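Local coordinates for putative ATPase Rv3679 (Mycobacterium tuberculosis H37Rv, PDB 6BS3), which hydrolyses ATP as one subunit of the heterodimeric BagAB complex, an activity required for resistance of the bacterium to nitric oxide and to elevated glycerol, at residues Arg114-Arg118 with Ile119-Glu123; Leu211-Ala214 with Leu215-Gln218; Leu330-Ser333 with Leu334-Gln337. One frame throughout, in Å; residues are numbered along the deposited sequence.

Contact 1: Arg114-Arg118 with Ile119-Glu123; sequences RAMRR and IGAVE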
ATOM      1  N   ARG A 114      33.173  -5.576  -8.531  1.00 64.04           N
ATOM      2  CA  ARG A 114      33.149  -7.021  -8.254  1.00 63.88           C
ATOM      3  C   ARG A 114      33.637  -7.370  -6.844  1.00 66.53           C
ATOM      4  O   ARG A 114      33.140  -8.337  -6.256  1.00 66.73           O
ATOM      5  CB  ARG A 114      33.943  -7.808  -9.310  1.00 64.60           C
ATOM      6  CG  ARG A 114      33.084  -8.254 -10.477  1.00 75.20           C
ATOM      7  CD  ARG A 114      33.918  -8.921 -11.550  1.00 87.21           C
ATOM      8  NE  ARG A 114      34.091  -8.046 -12.711  1.00 98.82           N
ATOM      9  CZ  ARG A 114      35.219  -7.415 -13.018  1.00112.96           C
ATOM     10  NH1 ARG A 114      36.300  -7.568 -12.261  1.00100.78           N
ATOM     11  NH2 ARG A 114      35.277  -6.630 -14.086  1.00 98.73           N
ATOM     12  N   ALA A 115      34.595  -6.584  -6.305  1.00 61.95           N
ATOM     13  CA  ALA A 115      35.133  -6.755  -4.955  1.00 61.74           C
ATOM     14  C   ALA A 115      34.103  -6.294  -3.906  1.00 66.76           C
ATOM     15  O   ALA A 115      33.993  -6.911  -2.847  1.00 66.92           O
ATOM     16  CB  ALA A 115      36.428  -5.971  -4.802  1.00 62.35           C
ATOM     17  N   MET A 116      33.344  -5.222  -4.220  1.00 64.05           N
ATOM     18  CA  MET A 116      32.291  -4.634  -3.381  1.00 64.24           C
ATOM     19  C   MET A 116      31.103  -5.584  -3.206  1.00 66.93           C
ATOM     20  O   MET A 116      30.496  -5.603  -2.138  1.00 66.23           O
ATOM     21  CB  MET A 116      31.771  -3.331  -4.000  1.00 66.67           C
ATOM     22  CG  MET A 116      32.752  -2.202  -3.974  1.00 70.11           C
ATOM     23  SD  MET A 116      32.030  -0.791  -4.818  1.00 73.69           S
ATOM     24  CE  MET A 116      31.118  -0.036  -3.466  1.00 70.17           C
ATOM     25  N   ARG A 117      30.748  -6.325  -4.268  1.00 63.23           N
ATOM     26  CA  ARG A 117      29.648  -7.293  -4.276  1.00 62.89           C
ATOM     27  C   ARG A 117      29.933  -8.422  -3.249  1.00 67.48           C
ATOM     28  O   ARG A 117      29.047  -8.787  -2.480  1.00 66.51           O
ATOM     29  CB  ARG A 117      29.437  -7.835  -5.705  1.00 61.18           C
ATOM     30  CG  ARG A 117      28.374  -8.926  -5.838  1.00 67.99           C
ATOM     31  CD  ARG A 117      28.263  -9.491  -7.246  1.00 72.27           C
ATOM     32  NE  ARG A 117      29.493 -10.149  -7.691  1.00 78.49           N
ATOM     33  CZ  ARG A 117      29.867 -10.240  -8.965  1.00 93.10           C
ATOM     34  NH1 ARG A 117      29.103  -9.735  -9.927  1.00 73.70           N
ATOM     35  NH2 ARG A 117      31.009 -10.833  -9.286  1.00 84.50           N
ATOM     36  N   ARG A 118      31.193  -8.887  -3.187  1.00 65.05           N
ATOM     37  CA  ARG A 118      31.662  -9.943  -2.285  1.00 65.21           C
ATOM     38  C   ARG A 118      31.664  -9.554  -0.793  1.00 68.63           C
ATOM     39  O   ARG A 118      31.879 -10.438   0.037  1.00 68.58           O
ATOM     40  CB  ARG A 118      33.056 -10.461  -2.714  1.00 65.60           C
ATOM     41  CG  ARG A 118      33.109 -11.023  -4.132  1.00 73.75           C
ATOM     42  CD  ARG A 118      34.501 -11.517  -4.479  1.00 84.25           C
ATOM     43  NE  ARG A 118      34.705 -11.596  -5.929  1.00 93.34           N
ATOM     44  CZ  ARG A 118      35.626 -10.908  -6.604  1.00105.50           C
ATOM     45  NH1 ARG A 118      36.459 -10.093  -5.965  1.00 92.99           N
ATOM     46  NH2 ARG A 118      35.728 -11.041  -7.919  1.00 88.15           N
ATOM     47  N   ILE A 119      31.446  -8.251  -0.454  1.00 64.16           N
ATOM     48  CA  ILE A 119      31.423  -7.727   0.929  1.00 63.27           C
ATOM     49  C   ILE A 119      30.136  -6.905   1.230  1.00 67.97           C
ATOM     50  O   ILE A 119      30.089  -6.184   2.236  1.00 67.83           O
ATOM     51  CB  ILE A 119      32.728  -6.948   1.324  1.00 65.76           C
ATOM     52  CG1 ILE A 119      32.970  -5.704   0.440  1.00 65.76           C
ATOM     53  CG2 ILE A 119      33.956  -7.865   1.357  1.00 66.04           C
ATOM     54  CD1 ILE A 119      33.415  -4.459   1.198  1.00 67.77           C
ATOM     55  N   GLY A 120      29.129  -7.031   0.353  1.00 63.79           N
ATOM     56  CA  GLY A 120      27.828  -6.372   0.447  1.00 62.64           C
ATOM     57  C   GLY A 120      27.839  -4.858   0.370  1.00 66.22           C
ATOM     58  O   GLY A 120      26.894  -4.217   0.842  1.00 66.23           O
ATOM     59  N   ALA A 121      28.885  -4.271  -0.258  1.00 61.98           N
ATOM     60  CA  ALA A 121      29.091  -2.815  -0.357  1.00 60.70           C
ATOM     61  C   ALA A 121      28.265  -2.119  -1.437  1.00 63.65           C
ATOM     62  O   ALA A 121      28.133  -0.891  -1.404  1.00 62.75           O
ATOM     63  CB  ALA A 121      30.573  -2.499  -0.530  1.00 61.06           C
ATOM     64  N   VAL A 122      27.717  -2.884  -2.392  1.00 61.53           N
ATOM     65  CA  VAL A 122      26.888  -2.337  -3.478  1.00 62.02           C
ATOM     66  C   VAL A 122      25.490  -2.080  -2.909  1.00 67.38           C
ATOM     67  O   VAL A 122      24.918  -1.017  -3.165  1.00 67.87           O
ATOM     68  CB  VAL A 122      26.883  -3.235  -4.748  1.00 66.08           C
ATOM     69  CG1 VAL A 122      26.105  -2.587  -5.887  1.00 65.26           C
ATOM     70  CG2 VAL A 122      28.304  -3.569  -5.195  1.00 65.91           C
ATOM     71  N   GLU A 123      24.978  -3.033  -2.084  1.00 65.00           N
ATOM     72  CA  GLU A 123      23.711  -2.947  -1.341  1.00 65.25           C
ATOM     73  C   GLU A 123      23.759  -1.714  -0.456  1.00 65.93           C
ATOM     74  O   GLU A 123      22.809  -0.938  -0.451  1.00 67.02           O
ATOM     75  CB  GLU A 123      23.527  -4.174  -0.429  1.00 67.37           C
ATOM     76  CG  GLU A 123      23.101  -5.441  -1.144  1.00 84.75           C
ATOM     77  CD  GLU A 123      23.490  -6.727  -0.439  1.00108.53           C
ATOM     78  OE1 GLU A 123      22.995  -6.966   0.688  1.00 89.70           O
ATOM     79  OE2 GLU A 123      24.285  -7.503  -1.020  1.00106.08           O
TER
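With CG of Met116 anti to its carbonyl carbon (chi1 -69°) and CG2 of Val122 likewise anti to its own, the Met116 side chain rises over Ala121 while the Val122 methyl turns back against the base of that side chain. Met116 CB meets Val122 CG2 at 3.7 Å and Ala121 CB at 3.8 Å. Farther out the thioether bends at its chi3 torsion (86°), which brings the terminal methyl over Ala121 as well: Met116 CE lies 3.9 Å from Ala121 CB. The methionine therefore touches the alanine at both ends of its chain. The backbone beneath turns on Met116 O, which two amides grip from opposite faces of its carbonyl plane. Ala121 N gives the shorter bond, 2.8 Å to Met116 O, whereas Ile119 N, 3.3 Å from Met116 O, sits well above the plane and off the lone pairs. A weak bond from Gly120 N to Arg117 O closes a type I turn from Arg117 to Gly120. Ile119 lies across the carbonyl end of the helix, its CG1 3.6 Å from both Ala115 O and Met116 O. Outside the turn, Val122 packs on Phe99 and Glu96 of helix 95-107. Apolar side chains of the partner protein chain meet Ala115, Met116, Ile119 and Ala121, so this corner belongs to the interface between the two chains. Arg118 extends back alongside helix 110-117 and lays one guanidinium face over Arg114 O, 3.5 Å above the plane. Gly120, with positive phi (64°), is the C-prime residue of a Schellman motif that ends helix 110-117, and it is at the same time the N-cap position of helix 121-128.

Contact 2: Leu211-Ala214 with Leu215-Gln218; sequences LLEA and LPVQ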
ATOM      1  N   LEU A 211      -8.226   4.058  -7.090  1.00 45.04           N
ATOM      2  CA  LEU A 211      -9.438   3.339  -6.695  1.00 44.27           C
ATOM      3  C   LEU A 211     -10.430   4.429  -6.285  1.00 47.35           C
ATOM      4  O   LEU A 211     -10.012   5.552  -5.954  1.00 45.42           O
ATOM      5  CB  LEU A 211      -9.189   2.355  -5.531  1.00 43.82           C
ATOM      6  CG  LEU A 211      -8.219   1.176  -5.800  1.00 47.23           C
ATOM      7  CD1 LEU A 211      -7.881   0.458  -4.520  1.00 46.62           C
ATOM      8  CD2 LEU A 211      -8.773   0.184  -6.825  1.00 45.74           C
ATOM      9  N   LEU A 212     -11.739   4.135  -6.349  1.00 45.17           N
ATOM     10  CA  LEU A 212     -12.747   5.120  -5.929  1.00 44.90           C
ATOM     11  C   LEU A 212     -12.866   5.083  -4.404  1.00 50.73           C
ATOM     12  O   LEU A 212     -13.897   4.719  -3.837  1.00 51.65           O
ATOM     13  CB  LEU A 212     -14.106   4.970  -6.666  1.00 44.24           C
ATOM     14  CG  LEU A 212     -14.100   5.335  -8.168  1.00 48.89           C
ATOM     15  CD1 LEU A 212     -15.517   5.410  -8.732  1.00 47.46           C
ATOM     16  CD2 LEU A 212     -13.348   6.661  -8.444  1.00 51.71           C
ATOM     17  N   GLU A 213     -11.753   5.436  -3.752  1.00 48.24           N
ATOM     18  CA  GLU A 213     -11.533   5.502  -2.302  1.00 47.97           C
ATOM     19  C   GLU A 213     -10.808   6.804  -2.028  1.00 50.77           C
ATOM     20  O   GLU A 213     -10.056   7.265  -2.877  1.00 50.37           O
ATOM     21  CB  GLU A 213     -10.701   4.299  -1.830  1.00 49.22           C
ATOM     22  CG  GLU A 213     -11.454   2.984  -1.951  1.00 57.05           C
ATOM     23  CD  GLU A 213     -10.651   1.712  -1.772  1.00 70.67           C
ATOM     24  OE1 GLU A 213      -9.537   1.766  -1.200  1.00 62.30           O
ATOM     25  OE2 GLU A 213     -11.152   0.650  -2.208  1.00 69.52           O
ATOM     26  N   ALA A 214     -11.061   7.405  -0.879  1.00 48.61           N
ATOM     27  CA  ALA A 214     -10.569   8.730  -0.464  1.00 48.76           C
ATOM     28  C   ALA A 214      -9.059   8.958  -0.619  1.00 53.11           C
ATOM     29  O   ALA A 214      -8.668   9.917  -1.282  1.00 52.13           O
ATOM     30  CB  ALA A 214     -10.999   9.024   0.970  1.00 48.78           C
ATOM     31  N   LEU A 215      -8.227   8.092  -0.009  1.00 50.53           N
ATOM     32  CA  LEU A 215      -6.770   8.212  -0.030  1.00 49.55           C
ATOM     33  C   LEU A 215      -6.165   8.010  -1.434  1.00 53.68           C
ATOM     34  O   LEU A 215      -5.384   8.880  -1.828  1.00 53.49           O
ATOM     35  CB  LEU A 215      -6.101   7.314   1.024  1.00 49.07           C
ATOM     36  CG  LEU A 215      -6.401   7.625   2.499  1.00 53.55           C
ATOM     37  CD1 LEU A 215      -5.693   6.633   3.398  1.00 53.36           C
ATOM     38  CD2 LEU A 215      -5.985   9.050   2.884  1.00 54.86           C
ATOM     39  N   PRO A 216      -6.521   6.955  -2.233  1.00 50.47           N
ATOM     40  CA  PRO A 216      -5.952   6.838  -3.591  1.00 49.43           C
ATOM     41  C   PRO A 216      -6.273   8.039  -4.490  1.00 52.38           C
ATOM     42  O   PRO A 216      -5.414   8.469  -5.255  1.00 52.53           O
ATOM     43  CB  PRO A 216      -6.566   5.539  -4.118  1.00 50.76           C
ATOM     44  CG  PRO A 216      -6.911   4.760  -2.906  1.00 54.65           C
ATOM     45  CD  PRO A 216      -7.383   5.788  -1.935  1.00 51.11           C
ATOM     46  N   VAL A 217      -7.478   8.614  -4.353  1.00 48.23           N
ATOM     47  CA  VAL A 217      -7.914   9.795  -5.104  1.00 46.94           C
ATOM     48  C   VAL A 217      -7.138  11.063  -4.653  1.00 49.61           C
ATOM     49  O   VAL A 217      -6.643  11.813  -5.502  1.00 48.83           O
ATOM     50  CB  VAL A 217      -9.451   9.953  -5.078  1.00 49.48           C
ATOM     51  CG1 VAL A 217      -9.878  11.377  -5.423  1.00 49.14           C
ATOM     52  CG2 VAL A 217     -10.098   8.962  -6.039  1.00 48.94           C
ATOM     53  N   GLN A 218      -6.973  11.251  -3.341  1.00 45.85           N
ATOM     54  CA  GLN A 218      -6.226  12.376  -2.773  1.00 46.00           C
ATOM     55  C   GLN A 218      -4.770  12.387  -3.263  1.00 50.43           C
ATOM     56  O   GLN A 218      -4.246  13.446  -3.612  1.00 50.83           O
ATOM     57  CB  GLN A 218      -6.261  12.294  -1.244  1.00 47.59           C
ATOM     58  CG  GLN A 218      -5.727  13.537  -0.511  1.00 66.29           C
ATOM     59  CD  GLN A 218      -5.796  13.387   0.993  1.00 83.66           C
ATOM     60  OE1 GLN A 218      -6.815  12.970   1.569  1.00 79.85           O
ATOM     61  NE2 GLN A 218      -4.711  13.729   1.664  1.00 75.82           N
TER
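Gln218 N and Ala214 O form the shortest hydrogen bond between 211-214 and 215-218, 3.0 Å long, with an N-H...O angle of 156°. One residue earlier, Val217 N reaches Glu213 O over 3.3 Å, approaching it almost end-on to the carbonyl. These two bonds start the first turn of helix 214-229, with Glu213 at its N-cap position. Pro216, which has no amide hydrogen to offer, falls within this first turn, where its nitrogen interrupts no helical bond. Its ring instead packs against the cap residue: Pro216 CD lies 3.2 Å from Glu213 O and 3.6 Å from Glu213 CB. The ring also meets the incoming chain, with Pro216 CB 3.7 Å from Leu211 N and Pro216 CG in apolar contact with Leu211 CB. Val217 completes the junction. Its CG2, anti to the carbonyl carbon and beside the backbone N, turns back to 3.4 Å from Leu211 O, the same oxygen that accepts Glu213 N in the inverse gamma turn centred on Leu212. The sharp turn thus redirects the chain just before the helix begins, and Pro216 and Val217 both touch Leu211 there. Farther along, Gln218 NE2 bonds Glu222 OE1 one turn on. The junction links strand 204-210 to helix 214-229 close to the nucleotide site: Leu211 packs on Asn240, an ATP-binding residue of strand 234-242, Pro216 on Thr32 and Thr210, and Val217 on Ile301 of helix 278-302.

Contact 3: Leu330-Ser333 with Leu334-Gln337; sequences LSES and LAQQ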
ATOM      1  N   LEU A 330      -8.316  -7.361 -18.947  1.00 43.93           N
ATOM      2  CA  LEU A 330      -8.041  -5.949 -18.651  1.00 43.60           C
ATOM      3  C   LEU A 330      -7.419  -5.238 -19.859  1.00 47.20           C
ATOM      4  O   LEU A 330      -7.767  -4.090 -20.116  1.00 46.92           O
ATOM      5  CB  LEU A 330      -7.190  -5.773 -17.386  1.00 43.46           C
ATOM      6  CG  LEU A 330      -7.807  -6.252 -16.063  1.00 48.02           C
ATOM      7  CD1 LEU A 330      -6.773  -6.184 -14.954  1.00 48.51           C
ATOM      8  CD2 LEU A 330      -9.045  -5.413 -15.662  1.00 47.35           C
ATOM      9  N   SER A 331      -6.560  -5.944 -20.629  1.00 43.08           N
ATOM     10  CA  SER A 331      -5.934  -5.436 -21.862  1.00 43.18           C
ATOM     11  C   SER A 331      -7.038  -5.156 -22.906  1.00 46.98           C
ATOM     12  O   SER A 331      -7.069  -4.077 -23.505  1.00 45.46           O
ATOM     13  CB  SER A 331      -4.933  -6.456 -22.407  1.00 45.75           C
ATOM     14  OG  SER A 331      -4.387  -6.031 -23.644  1.00 52.82           O
ATOM     15  N   GLU A 332      -7.970  -6.124 -23.068  1.00 43.96           N
ATOM     16  CA  GLU A 332      -9.138  -6.017 -23.931  1.00 44.38           C
ATOM     17  C   GLU A 332     -10.020  -4.814 -23.490  1.00 47.44           C
ATOM     18  O   GLU A 332     -10.425  -4.034 -24.343  1.00 47.80           O
ATOM     19  CB  GLU A 332      -9.928  -7.341 -23.942  1.00 45.81           C
ATOM     20  CG  GLU A 332     -11.130  -7.325 -24.872  1.00 61.04           C
ATOM     21  CD  GLU A 332     -10.815  -7.412 -26.354  1.00 96.82           C
ATOM     22  OE1 GLU A 332     -10.509  -6.360 -26.962  1.00 88.26           O
ATOM     23  OE2 GLU A 332     -10.881  -8.534 -26.910  1.00100.62           O
ATOM     24  N   SER A 333     -10.242  -4.626 -22.169  1.00 43.15           N
ATOM     25  CA  SER A 333     -11.002  -3.477 -21.648  1.00 42.56           C
ATOM     26  C   SER A 333     -10.314  -2.145 -22.020  1.00 46.99           C
ATOM     27  O   SER A 333     -10.986  -1.235 -22.482  1.00 48.18           O
ATOM     28  CB  SER A 333     -11.201  -3.592 -20.142  1.00 44.26           C
ATOM     29  OG  SER A 333     -11.737  -2.382 -19.631  1.00 51.30           O
ATOM     30  N   LEU A 334      -8.977  -2.060 -21.876  1.00 43.21           N
ATOM     31  CA  LEU A 334      -8.180  -0.900 -22.296  1.00 42.37           C
ATOM     32  C   LEU A 334      -8.291  -0.650 -23.800  1.00 48.18           C
ATOM     33  O   LEU A 334      -8.490   0.497 -24.190  1.00 49.38           O
ATOM     34  CB  LEU A 334      -6.707  -1.060 -21.915  1.00 41.67           C
ATOM     35  CG  LEU A 334      -6.384  -0.932 -20.416  1.00 45.62           C
ATOM     36  CD1 LEU A 334      -4.935  -1.272 -20.163  1.00 44.17           C
ATOM     37  CD2 LEU A 334      -6.748   0.491 -19.859  1.00 46.43           C
ATOM     38  N   ALA A 335      -8.182  -1.722 -24.642  1.00 44.68           N
ATOM     39  CA  ALA A 335      -8.275  -1.622 -26.108  1.00 44.42           C
ATOM     40  C   ALA A 335      -9.632  -1.026 -26.566  1.00 47.87           C
ATOM     41  O   ALA A 335      -9.655  -0.151 -27.427  1.00 48.26           O
ATOM     42  CB  ALA A 335      -8.040  -2.992 -26.756  1.00 44.77           C
ATOM     43  N   GLN A 336     -10.740  -1.460 -25.946  1.00 44.19           N
ATOM     44  CA  GLN A 336     -12.110  -0.997 -26.238  1.00 44.49           C
ATOM     45  C   GLN A 336     -12.346   0.492 -25.929  1.00 48.46           C
ATOM     46  O   GLN A 336     -13.273   1.116 -26.468  1.00 48.98           O
ATOM     47  CB  GLN A 336     -13.124  -1.872 -25.484  1.00 45.91           C
ATOM     48  CG  GLN A 336     -13.119  -3.328 -25.974  1.00 54.43           C
ATOM     49  CD  GLN A 336     -14.032  -4.246 -25.192  1.00 79.40           C
ATOM     50  OE1 GLN A 336     -14.584  -3.897 -24.142  1.00 78.09           O
ATOM     51  NE2 GLN A 336     -14.202  -5.459 -25.690  1.00 73.41           N
ATOM     52  N   GLN A 337     -11.494   1.052 -25.066  1.00 43.81           N
ATOM     53  CA  GLN A 337     -11.523   2.444 -24.637  1.00 43.26           C
ATOM     54  C   GLN A 337     -10.620   3.317 -25.511  1.00 46.98           C
ATOM     55  O   GLN A 337     -10.535   4.520 -25.288  1.00 47.67           O
ATOM     56  CB  GLN A 337     -11.153   2.546 -23.140  1.00 43.84           C
ATOM     57  CG  GLN A 337     -12.245   2.025 -22.217  1.00 42.46           C
ATOM     58  CD  GLN A 337     -11.788   1.984 -20.788  1.00 50.93           C
ATOM     59  OE1 GLN A 337     -11.866   2.968 -20.078  1.00 46.73           O
ATOM     60  NE2 GLN A 337     -11.288   0.845 -20.329  1.00 40.76           N
TER
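This is a local contact at the C-terminal end of helix 324-336, where a glutamine side chain folds back onto the carbonyl of Ser333. Main-chain bonds run from Leu334 N to Leu330 O, from Ala335 N to Ser331 O (2.8 Å) and from Gln336 N to Glu332 O. At Ser333 the pattern changes: Gln337 N gives Ser333 O only a weak, bent bond, while Gln337 NE2 donates to Ser333 O over 3.0 Å at 166°. The oxygen lies nearly in the amide plane of Gln337, yet the nitrogen stands above the carbonyl plane of Ser333. With CG beside its backbone N (chi1 -72°), Gln337 carries its amide back to that carbonyl, and its OE1 accepts from Glu314 N. On the exposed side Glu332 and Gln336 pass each other at a slant, their flat end groups turned 23° from one another and Glu332 CG 3.7 Å from Gln336 NE2. Leu330 touches the bound ADP and packs on Thr36 and Ala40 of helix 34-46, and Ser331 OG bonds Thr44 OG1 there. Ser333 and Leu334 lie on Leu315 of strand 312-316, so the helix covers both that strand and helix 34-46.

Overall arrangement
All three contacts are local and mix buried with exposed residues, as exposed Glu332 and Gln336 beside buried Leu330 and Leu334 in contact 3. Contact 1 passes from one helix to the next through a turn, contact 2 starts a helix after a strand, and contact 3 finishes one with a side-chain amide. Contact 1 is remote, its centre about 32 Å from the chain centre, and several of its apolar side chains face the partner protein. Contacts 2 and 3, centres about 22 Å apart, approach the nucleotide through the loop before helix 214-229 and helix 324-336 itself. Apolar contacts supplement backbone bonds in 114-123 and 211-218, whereas 330-337 adds a polar side-chain link to strand 312-316.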